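Local coordinates for uncharacterized protein (Bacteroides ovatus, PDB 4IRT), which is of unknown function but is a putative neuraminidase with BNR-like repeats and probably a beta-propeller fold, at residues T268-P273 and Q279-W284; R293-R298 and V326-R331. One frame throughout, in Å; residues are numbered along the deposited sequence.

Interaction 1: T268-P273 and Q279-W284; sequences TYWREP and QYRIVW
Two antiparallel strands of a beta hairpin, 264-271 and 278-285, pair here as the inner strands of a four-stranded sheet, consistent with one blade of a beta-propeller, and R281 ties the pair together on one face. T268 with R281 and W270 with Q279 form hydrogen-bonded pairs, the bond from R281 N to T268 O measuring 2.8 Å; Y269 and Y280 between them make the non-hydrogen-bonded pair, with their side chains on the other face. The chain of R281 bends at chi2 (-74°) and runs across the indole of W270 at about a right angle. R281 CG sits 3.4 Å from the centroid of the six-membered ring of W270, a CH-pi contact, while the guanidinium lies flat on the pyrrole part with planes 10° apart, a cation-pi stack. R281 NE and NH2 together grip W270 O from above its carbonyl plane, NH2 at 3.0 Å, and Q279 N makes a third donor to this oxygen. End-on, R281 NH1 and NH2 both donate to E272 OE1, the bond from NH2 measuring 2.7 Å, in a salt bridge whose carboxylate is turned 46° from the guanidinium. V283 CG2 lies at the indole edge, 3.7 Å from W270 CH2. I209 and C242 of the preceding four-stranded sheet touch W270; on the other face, Y269 and Y280 reach loop residues I312 and I314, and strands 255-258 and 290-294 complete the sheet.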
ATOM      1  N   THR A 268      -2.865  -1.568  11.184  1.00  9.00           N
ATOM      2  CA  THR A 268      -1.993  -0.525  11.659  1.00  8.68           C
ATOM      3  C   THR A 268      -1.439  -0.902  13.020  1.00  8.71           C
ATOM      4  O   THR A 268      -1.470  -2.087  13.409  1.00  8.91           O
ATOM      5  CB  THR A 268      -2.694   0.879  11.673  1.00  9.11           C
ATOM      6  OG1 THR A 268      -1.738   1.883  11.978  1.00  9.45           O
ATOM      7  CG2 THR A 268      -3.831   0.941  12.720  1.00  9.96           C
ATOM      8  N   TYR A 269      -0.862   0.090  13.718  1.00  8.41           N
ATOM      9  CA  TYR A 269      -0.404  -0.106  15.081  1.00  8.21           C
ATOM     10  C   TYR A 269      -0.505   1.167  15.939  1.00  8.20           C
ATOM     11  O   TYR A 269      -0.553   2.277  15.427  1.00  8.06           O
ATOM     12  CB  TYR A 269       1.007  -0.718  15.155  1.00  8.09           C
ATOM     13  CG  TYR A 269       2.182   0.103  14.604  1.00  8.11           C
ATOM     14  CD1 TYR A 269       2.685   1.200  15.301  1.00  8.65           C
ATOM     15  CD2 TYR A 269       2.801  -0.260  13.415  1.00  8.43           C
ATOM     16  CE1 TYR A 269       3.761   1.931  14.812  1.00  8.49           C
ATOM     17  CE2 TYR A 269       3.897   0.456  12.899  1.00  8.38           C
ATOM     18  CZ  TYR A 269       4.363   1.549  13.589  1.00  9.54           C
ATOM     19  OH  TYR A 269       5.435   2.273  13.124  1.00 10.25           O
ATOM     20  N   TRP A 270      -0.604   0.957  17.246  1.00  8.52           N
ATOM     21  CA  TRP A 270      -0.561   2.008  18.261  1.00  8.70           C
ATOM     22  C   TRP A 270      -0.405   1.350  19.650  1.00  9.50           C
ATOM     23  O   TRP A 270      -0.595   0.144  19.795  1.00  9.42           O
ATOM     24  CB  TRP A 270      -1.813   2.920  18.166  1.00  8.54           C
ATOM     25  CG  TRP A 270      -3.132   2.240  18.587  1.00  8.67           C
ATOM     26  CD1 TRP A 270      -3.595   2.064  19.866  1.00  8.97           C
ATOM     27  CD2 TRP A 270      -4.160   1.738  17.722  1.00  8.45           C
ATOM     28  NE1 TRP A 270      -4.826   1.448  19.849  1.00  9.14           N
ATOM     29  CE2 TRP A 270      -5.194   1.233  18.549  1.00  8.74           C
ATOM     30  CE3 TRP A 270      -4.321   1.688  16.338  1.00  8.07           C
ATOM     31  CZ2 TRP A 270      -6.344   0.665  18.027  1.00  9.05           C
ATOM     32  CZ3 TRP A 270      -5.475   1.089  15.824  1.00  8.33           C
ATOM     33  CH2 TRP A 270      -6.454   0.598  16.659  1.00  8.51           C
ATOM     34  N   ARG A 271      -0.065   2.139  20.672  1.00 10.12           N
ATOM     35  CA  ARG A 271       0.142   1.593  22.030  1.00 11.52           C
ATOM     36  C   ARG A 271      -1.108   1.584  22.915  1.00 11.02           C
ATOM     37  O   ARG A 271      -2.057   2.359  22.719  1.00 11.08           O
ATOM     38  CB  ARG A 271       1.267   2.328  22.780  1.00 12.18           C
ATOM     39  CG  ARG A 271       0.961   3.763  23.208  1.00 12.81           C
ATOM     40  CD  ARG A 271       2.090   4.353  24.070  1.00 13.96           C
ATOM     41  NE  ARG A 271       1.796   5.762  24.351  1.00 14.49           N
ATOM     42  CZ  ARG A 271       0.998   6.192  25.330  1.00 14.34           C
ATOM     43  NH1 ARG A 271       0.416   5.337  26.165  1.00 14.30           N
ATOM     44  NH2 ARG A 271       0.737   7.493  25.464  1.00 13.72           N
ATOM     45  N   GLU A 272      -1.125   0.661  23.867  1.00 11.03           N
ATOM     46  CA  GLU A 272      -2.094   0.730  24.974  1.00 11.44           C
ATOM     47  C   GLU A 272      -1.842   1.975  25.844  1.00 12.62           C
ATOM     48  O   GLU A 272      -0.701   2.439  25.959  1.00 12.26           O
ATOM     49  CB  GLU A 272      -2.015  -0.541  25.830  1.00 11.94           C
ATOM     50  CG  GLU A 272      -2.416  -1.804  25.123  1.00 12.12           C
ATOM     51  CD  GLU A 272      -3.880  -1.808  24.742  1.00 12.60           C
ATOM     52  OE1 GLU A 272      -4.247  -1.170  23.726  1.00 11.18           O
ATOM     53  OE2 GLU A 272      -4.665  -2.453  25.475  1.00 13.41           O
ATOM     54  N   PRO A 273      -2.903   2.509  26.491  1.00 14.16           N
ATOM     55  CA  PRO A 273      -2.713   3.692  27.318  1.00 14.38           C
ATOM     56  C   PRO A 273      -1.705   3.457  28.443  1.00 14.23           C
ATOM     57  O   PRO A 273      -0.840   4.314  28.681  1.00 14.01           O
ATOM     58  CB  PRO A 273      -4.109   4.003  27.881  1.00 15.09           C
ATOM     59  CG  PRO A 273      -5.027   2.958  27.345  1.00 16.36           C
ATOM     60  CD  PRO A 273      -4.313   2.129  26.338  1.00 14.88           C
ATOM     61  N   GLN A 279       1.588  -1.775  19.520  1.00 11.15           N
ATOM     62  CA  GLN A 279       1.077  -3.105  19.242  1.00 10.60           C
ATOM     63  C   GLN A 279       0.333  -3.061  17.938  1.00 10.18           C
ATOM     64  O   GLN A 279      -0.377  -2.086  17.668  1.00  9.66           O
ATOM     65  CB  GLN A 279       0.071  -3.546  20.328  1.00 11.35           C
ATOM     66  CG  GLN A 279       0.602  -3.533  21.750  1.00 12.38           C
ATOM     67  CD  GLN A 279       1.544  -4.690  22.072  1.00 12.69           C
ATOM     68  OE1 GLN A 279       1.765  -5.595  21.256  1.00 12.53           O
ATOM     69  NE2 GLN A 279       2.110  -4.655  23.260  1.00 13.91           N
ATOM     70  N   TYR A 280       0.460  -4.134  17.167  1.00  9.96           N
ATOM     71  CA  TYR A 280      -0.286  -4.307  15.944  1.00 10.01           C
ATOM     72  C   TYR A 280      -1.795  -4.456  16.199  1.00  9.66           C
ATOM     73  O   TYR A 280      -2.229  -5.051  17.198  1.00 10.10           O
ATOM     74  CB  TYR A 280       0.231  -5.506  15.176  1.00  9.78           C
ATOM     75  CG  TYR A 280       1.532  -5.321  14.447  1.00  9.34           C
ATOM     76  CD1 TYR A 280       1.601  -4.535  13.288  1.00  9.38           C
ATOM     77  CD2 TYR A 280       2.720  -5.958  14.885  1.00  9.18           C
ATOM     78  CE1 TYR A 280       2.770  -4.401  12.577  1.00  8.64           C
ATOM     79  CE2 TYR A 280       3.922  -5.795  14.169  1.00  8.33           C
ATOM     80  CZ  TYR A 280       3.927  -5.038  13.029  1.00  8.68           C
ATOM     81  OH  TYR A 280       5.050  -4.870  12.241  1.00  9.12           O
ATOM     82  N   ARG A 281      -2.585  -3.861  15.307  1.00  9.35           N
ATOM     83  CA  ARG A 281      -4.021  -3.775  15.418  1.00  9.59           C
ATOM     84  C   ARG A 281      -4.700  -4.076  14.107  1.00  9.39           C
ATOM     85  O   ARG A 281      -4.149  -3.817  13.048  1.00  8.99           O
ATOM     86  CB  ARG A 281      -4.416  -2.332  15.762  1.00 10.05           C
ATOM     87  CG  ARG A 281      -3.623  -1.756  16.909  1.00 10.09           C
ATOM     88  CD  ARG A 281      -4.038  -2.305  18.264  1.00  9.93           C
ATOM     89  NE  ARG A 281      -3.185  -1.757  19.331  1.00 10.28           N
ATOM     90  CZ  ARG A 281      -3.528  -1.639  20.615  1.00 10.21           C
ATOM     91  NH1 ARG A 281      -4.703  -2.077  21.014  1.00 10.35           N
ATOM     92  NH2 ARG A 281      -2.681  -1.111  21.502  1.00 10.57           N
ATOM     93  N   ILE A 282      -5.941  -4.541  14.197  1.00 10.57           N
ATOM     94  CA  ILE A 282      -6.863  -4.517  13.076  1.00 10.50           C
ATOM     95  C   ILE A 282      -8.158  -3.791  13.479  1.00 10.10           C
ATOM     96  O   ILE A 282      -8.644  -3.950  14.601  1.00 10.12           O
ATOM     97  CB  ILE A 282      -7.116  -5.958  12.540  1.00 11.13           C
ATOM     98  CG1 ILE A 282      -7.795  -5.914  11.177  1.00 11.84           C
ATOM     99  CG2 ILE A 282      -7.913  -6.803  13.534  1.00 12.43           C
ATOM    100  CD1 ILE A 282      -7.681  -7.206  10.400  1.00 11.79           C
ATOM    101  N   VAL A 283      -8.695  -2.995  12.555  1.00  9.65           N
ATOM    102  CA  VAL A 283      -9.950  -2.264  12.743  1.00 10.11           C
ATOM    103  C   VAL A 283     -10.825  -2.634  11.553  1.00 10.72           C
ATOM    104  O   VAL A 283     -10.390  -2.535  10.415  1.00 11.91           O
ATOM    105  CB  VAL A 283      -9.678  -0.759  12.770  1.00 10.04           C
ATOM    106  CG1 VAL A 283     -10.947   0.083  12.771  1.00 11.03           C
ATOM    107  CG2 VAL A 283      -8.756  -0.396  13.916  1.00 10.96           C
ATOM    108  N   TRP A 284     -12.067  -3.017  11.797  1.00 10.36           N
ATOM    109  CA  TRP A 284     -12.959  -3.405  10.717  1.00 10.27           C
ATOM    110  C   TRP A 284     -14.410  -3.120  11.058  1.00 10.92           C
ATOM    111  O   TRP A 284     -14.757  -2.923  12.237  1.00 11.70           O
ATOM    112  CB  TRP A 284     -12.784  -4.893  10.381  1.00 10.67           C
ATOM    113  CG  TRP A 284     -13.468  -5.864  11.348  1.00 11.35           C
ATOM    114  CD1 TRP A 284     -14.668  -6.520  11.158  1.00 11.81           C
ATOM    115  CD2 TRP A 284     -12.991  -6.279  12.638  1.00 11.54           C
ATOM    116  NE1 TRP A 284     -14.957  -7.302  12.258  1.00 11.83           N
ATOM    117  CE2 TRP A 284     -13.964  -7.159  13.183  1.00 11.75           C
ATOM    118  CE3 TRP A 284     -11.857  -5.969  13.408  1.00 11.43           C
ATOM    119  CZ2 TRP A 284     -13.813  -7.752  14.416  1.00 11.40           C
ATOM    120  CZ3 TRP A 284     -11.711  -6.575  14.631  1.00 12.05           C
ATOM    121  CH2 TRP A 284     -12.710  -7.450  15.134  1.00 11.71           C
TER

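Interaction 2: R293-R298 and V326-R331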
ATOM      1  N   ARG A 293      -9.067  -5.134  17.265  1.00 11.64           N
ATOM      2  CA  ARG A 293      -8.373  -6.164  18.019  0.50 12.24           C
ATOM      3  C   ARG A 293      -6.875  -5.921  17.973  1.00 12.66           C
ATOM      4  O   ARG A 293      -6.331  -5.381  16.982  1.00 12.82           O
ATOM      5  CB  ARG A 293      -8.712  -7.566  17.490  0.50 12.87           C
ATOM      6  CG  ARG A 293     -10.185  -7.971  17.590  0.50 13.69           C
ATOM      7  CD  ARG A 293     -10.592  -8.417  18.983  0.50 14.08           C
ATOM      8  NE  ARG A 293     -11.938  -8.988  18.975  0.50 14.42           N
ATOM      9  CZ  ARG A 293     -13.037  -8.244  19.037  0.50 14.37           C
ATOM     10  NH1 ARG A 293     -12.916  -6.926  19.116  0.50 13.31           N
ATOM     11  NH2 ARG A 293     -14.239  -8.808  19.035  0.50 14.60           N
ATOM     12  N   GLN A 294      -6.221  -6.313  19.050  1.00 12.45           N
ATOM     13  CA  GLN A 294      -4.764  -6.312  19.152  1.00 12.29           C
ATOM     14  C   GLN A 294      -4.238  -7.689  18.686  1.00 12.21           C
ATOM     15  O   GLN A 294      -4.750  -8.734  19.082  1.00 11.39           O
ATOM     16  CB  GLN A 294      -4.350  -6.060  20.579  1.00 13.15           C
ATOM     17  CG  GLN A 294      -2.841  -6.002  20.812  1.00 13.79           C
ATOM     18  CD  GLN A 294      -2.503  -5.710  22.268  1.00 15.41           C
ATOM     19  OE1 GLN A 294      -3.278  -5.070  22.980  1.00 15.24           O
ATOM     20  NE2 GLN A 294      -1.319  -6.142  22.695  1.00 15.19           N
ATOM     21  N   ILE A 295      -3.204  -7.662  17.867  1.00 11.77           N
ATOM     22  CA  ILE A 295      -2.746  -8.838  17.158  1.00 12.51           C
ATOM     23  C   ILE A 295      -1.678  -9.588  17.932  1.00 13.73           C
ATOM     24  O   ILE A 295      -1.755 -10.812  18.020  1.00 16.28           O
ATOM     25  CB  ILE A 295      -2.168  -8.482  15.766  1.00 13.12           C
ATOM     26  CG1 ILE A 295      -3.128  -7.619  14.961  1.00 12.20           C
ATOM     27  CG2 ILE A 295      -1.799  -9.749  14.994  1.00 14.80           C
ATOM     28  CD1 ILE A 295      -4.496  -8.210  14.719  1.00 12.45           C
ATOM     29  N   THR A 296      -0.675  -8.904  18.462  1.00 15.19           N
ATOM     30  CA  THR A 296       0.379  -9.623  19.226  1.00 16.06           C
ATOM     31  C   THR A 296       0.538  -9.001  20.608  1.00 15.36           C
ATOM     32  O   THR A 296      -0.154  -8.054  20.929  1.00 15.23           O
ATOM     33  CB  THR A 296       1.728  -9.765  18.463  1.00 20.71           C
ATOM     34  OG1 THR A 296       2.363  -8.508  18.344  1.00 19.04           O
ATOM     35  CG2 THR A 296       1.544 -10.359  17.058  1.00 22.04           C
ATOM     36  N   ASP A 297       1.376  -9.589  21.446  1.00 15.11           N
ATOM     37  CA  ASP A 297       1.633  -9.058  22.773  1.00 18.12           C
ATOM     38  C   ASP A 297       3.115  -8.727  22.845  1.00 16.03           C
ATOM     39  O   ASP A 297       3.900  -9.420  23.489  1.00 15.40           O
ATOM     40  CB  ASP A 297       1.227 -10.054  23.879  1.00 24.23           C
ATOM     41  CG  ASP A 297       1.381  -9.460  25.292  1.00 27.67           C
ATOM     42  OD1 ASP A 297       1.280  -8.214  25.468  1.00 26.38           O
ATOM     43  OD2 ASP A 297       1.608 -10.240  26.248  1.00 32.64           O
ATOM     44  N   ARG A 298       3.500  -7.686  22.127  1.00 15.52           N
ATOM     45  CA  ARG A 298       4.891  -7.238  22.104  1.00 14.78           C
ATOM     46  C   ARG A 298       5.316  -6.742  23.487  1.00 15.64           C
ATOM     47  O   ARG A 298       4.518  -6.176  24.209  1.00 15.22           O
ATOM     48  CB  ARG A 298       5.062  -6.095  21.094  1.00 14.44           C
ATOM     49  CG  ARG A 298       4.601  -6.382  19.680  1.00 13.97           C
ATOM     50  CD  ARG A 298       4.917  -5.236  18.728  1.00 13.67           C
ATOM     51  NE  ARG A 298       6.362  -5.187  18.502  1.00 12.61           N
ATOM     52  CZ  ARG A 298       7.223  -4.329  19.058  1.00 13.78           C
ATOM     53  NH1 ARG A 298       6.825  -3.320  19.828  1.00 13.54           N
ATOM     54  NH2 ARG A 298       8.519  -4.465  18.799  1.00 13.77           N
ATOM     55  N   VAL A 326      -8.422 -13.921   8.709  1.00 12.50           N
ATOM     56  CA  VAL A 326      -7.438 -12.886   8.437  1.00 11.78           C
ATOM     57  C   VAL A 326      -6.022 -13.440   8.460  1.00 11.52           C
ATOM     58  O   VAL A 326      -5.632 -14.141   9.388  1.00 12.74           O
ATOM     59  CB  VAL A 326      -7.544 -11.740   9.476  1.00 12.00           C
ATOM     60  CG1 VAL A 326      -6.452 -10.711   9.245  1.00 11.35           C
ATOM     61  CG2 VAL A 326      -8.908 -11.082   9.413  1.00 12.46           C
ATOM     62  N   PHE A 327      -5.257 -13.067   7.434  1.00 11.21           N
ATOM     63  CA  PHE A 327      -3.827 -13.284   7.377  1.00 11.39           C
ATOM     64  C   PHE A 327      -3.153 -11.912   7.416  1.00 11.28           C
ATOM     65  O   PHE A 327      -3.345 -11.094   6.509  1.00 11.22           O
ATOM     66  CB  PHE A 327      -3.487 -14.011   6.082  1.00 11.82           C
ATOM     67  CG  PHE A 327      -4.225 -15.296   5.933  1.00 13.15           C
ATOM     68  CD1 PHE A 327      -5.506 -15.319   5.406  1.00 13.68           C
ATOM     69  CD2 PHE A 327      -3.660 -16.489   6.364  1.00 16.33           C
ATOM     70  CE1 PHE A 327      -6.212 -16.507   5.274  1.00 15.13           C
ATOM     71  CE2 PHE A 327      -4.374 -17.680   6.247  1.00 16.64           C
ATOM     72  CZ  PHE A 327      -5.654 -17.680   5.715  1.00 15.63           C
ATOM     73  N   TYR A 328      -2.326 -11.717   8.437  1.00 10.27           N
ATOM     74  CA  TYR A 328      -1.770 -10.412   8.805  1.00  9.47           C
ATOM     75  C   TYR A 328      -0.248 -10.492   8.740  1.00  9.50           C
ATOM     76  O   TYR A 328       0.395 -11.205   9.518  1.00  9.85           O
ATOM     77  CB  TYR A 328      -2.250 -10.098  10.211  1.00  9.47           C
ATOM     78  CG  TYR A 328      -2.083  -8.676  10.717  1.00  8.95           C
ATOM     79  CD1 TYR A 328      -0.836  -8.196  11.098  1.00  8.86           C
ATOM     80  CD2 TYR A 328      -3.198  -7.838  10.887  1.00  8.94           C
ATOM     81  CE1 TYR A 328      -0.683  -6.930  11.582  1.00  8.76           C
ATOM     82  CE2 TYR A 328      -3.050  -6.558  11.373  1.00  8.55           C
ATOM     83  CZ  TYR A 328      -1.789  -6.111  11.706  1.00  8.51           C
ATOM     84  OH  TYR A 328      -1.659  -4.846  12.234  1.00  9.16           O
ATOM     85  N   ILE A 329       0.330  -9.765   7.781  1.00  9.86           N
ATOM     86  CA  ILE A 329       1.741  -9.856   7.457  1.00  9.58           C
ATOM     87  C   ILE A 329       2.515  -8.670   8.061  1.00  8.75           C
ATOM     88  O   ILE A 329       2.082  -7.503   7.949  1.00  8.42           O
ATOM     89  CB  ILE A 329       1.964  -9.911   5.941  1.00 10.43           C
ATOM     90  CG1 ILE A 329       1.094 -10.989   5.288  1.00 11.27           C
ATOM     91  CG2 ILE A 329       3.429 -10.172   5.639  1.00 10.31           C
ATOM     92  CD1 ILE A 329       1.388 -12.402   5.769  1.00 13.56           C
ATOM     93  N   PHE A 330       3.594  -8.984   8.773  1.00  8.19           N
ATOM     94  CA  PHE A 330       4.380  -8.000   9.463  1.00  8.41           C
ATOM     95  C   PHE A 330       5.865  -8.385   9.562  1.00  8.91           C
ATOM     96  O   PHE A 330       6.294  -9.372   8.989  1.00  8.67           O
ATOM     97  CB  PHE A 330       3.780  -7.727  10.835  1.00  9.02           C
ATOM     98  CG  PHE A 330       3.928  -8.841  11.825  1.00 10.38           C
ATOM     99  CD1 PHE A 330       3.063  -9.933  11.813  1.00 10.65           C
ATOM    100  CD2 PHE A 330       4.884  -8.764  12.845  1.00 11.07           C
ATOM    101  CE1 PHE A 330       3.147 -10.913  12.788  1.00 11.50           C
ATOM    102  CE2 PHE A 330       4.987  -9.764  13.792  1.00 11.68           C
ATOM    103  CZ  PHE A 330       4.130 -10.854  13.752  1.00 11.77           C
ATOM    104  N   ARG A 331       6.628  -7.541  10.236  1.00  8.70           N
ATOM    105  CA  ARG A 331       8.054  -7.803  10.480  1.00  8.99           C
ATOM    106  C   ARG A 331       8.388  -7.110  11.779  1.00  9.22           C
ATOM    107  O   ARG A 331       8.067  -5.930  11.958  1.00 10.54           O
ATOM    108  CB  ARG A 331       8.863  -7.285   9.295  1.00  9.04           C
ATOM    109  CG  ARG A 331      10.389  -7.251   9.448  1.00  9.69           C
ATOM    110  CD  ARG A 331      10.891  -5.996  10.136  1.00 10.06           C
ATOM    111  NE  ARG A 331      10.652  -4.827   9.313  1.00  9.59           N
ATOM    112  CZ  ARG A 331      10.741  -3.564   9.714  1.00  9.58           C
ATOM    113  NH1 ARG A 331      11.036  -3.235  10.975  1.00 10.18           N
ATOM    114  NH2 ARG A 331      10.552  -2.614   8.823  1.00  9.67           N
TER
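The ring of Y328 receives I295 on one face: I295 CG1 stands over it, offset toward the rim, 3.9 Å from the ring centroid and 19° off the normal, a CH-pi contact. I295 CG1 comes nearest at Y328 CE2, 3.7 Å, and CD1 of I295 follows over the same side of the ring, 4.0 Å from that carbon. The ring of F330 has Y328 O of its own strand at its edge, in plane, and meets T296 more loosely, T296 CG2 lying 4.2 Å from F330 CZ at an oblique angle. Y328 has a chi1 of -166°, with CG anti to the backbone N, which directs the phenol toward 293-298 and lays one face against I295; its hydroxyl is hydrogen-bonded to R281 O. The contact joins two successive four-stranded antiparallel sheets, as adjoining blades do in a beta-propeller, the arrangement expected of this family: I295 and T296 follow strand 290-294, an outermost strand of one sheet, and Y328 and F330 lie on strand 325-330, an inner strand of the next. The nearest CA atoms, those of I295 and Y328, are 8.6 Å apart, so side chains alone bridge the two backbones. Within 293-298, Q294 NE2 donates to T296 O, 2.9 Å away in the carbonyl plane, linking the strand end to the residues after it. I295 also packs on W352 and A342, while F330 meets the ring of Y280.

Interaction 1 lies within one sheet and interaction 2 between that sheet and the next; their centres are about 9 Å apart, and strands 278-285 and 290-294 are neighbours in the sheet. Both are buried, yet their chemistry differs: 268-273 with 279-284 combines backbone pairing with a charged, aromatic-stacked arginine, whereas 293-298 with 326-331 rests on CH-pi and other apolar contacts between side chains and buries about a third as much surface. R298 N is probably hydrogen-bonded to Q279 OE1, a direct polar link between them. Strand 278-285 belongs to the hairpin of interaction 1 and also bonds to both segments of interaction 2, through the backbone of Y280 with I295 and through R281 O with Y328.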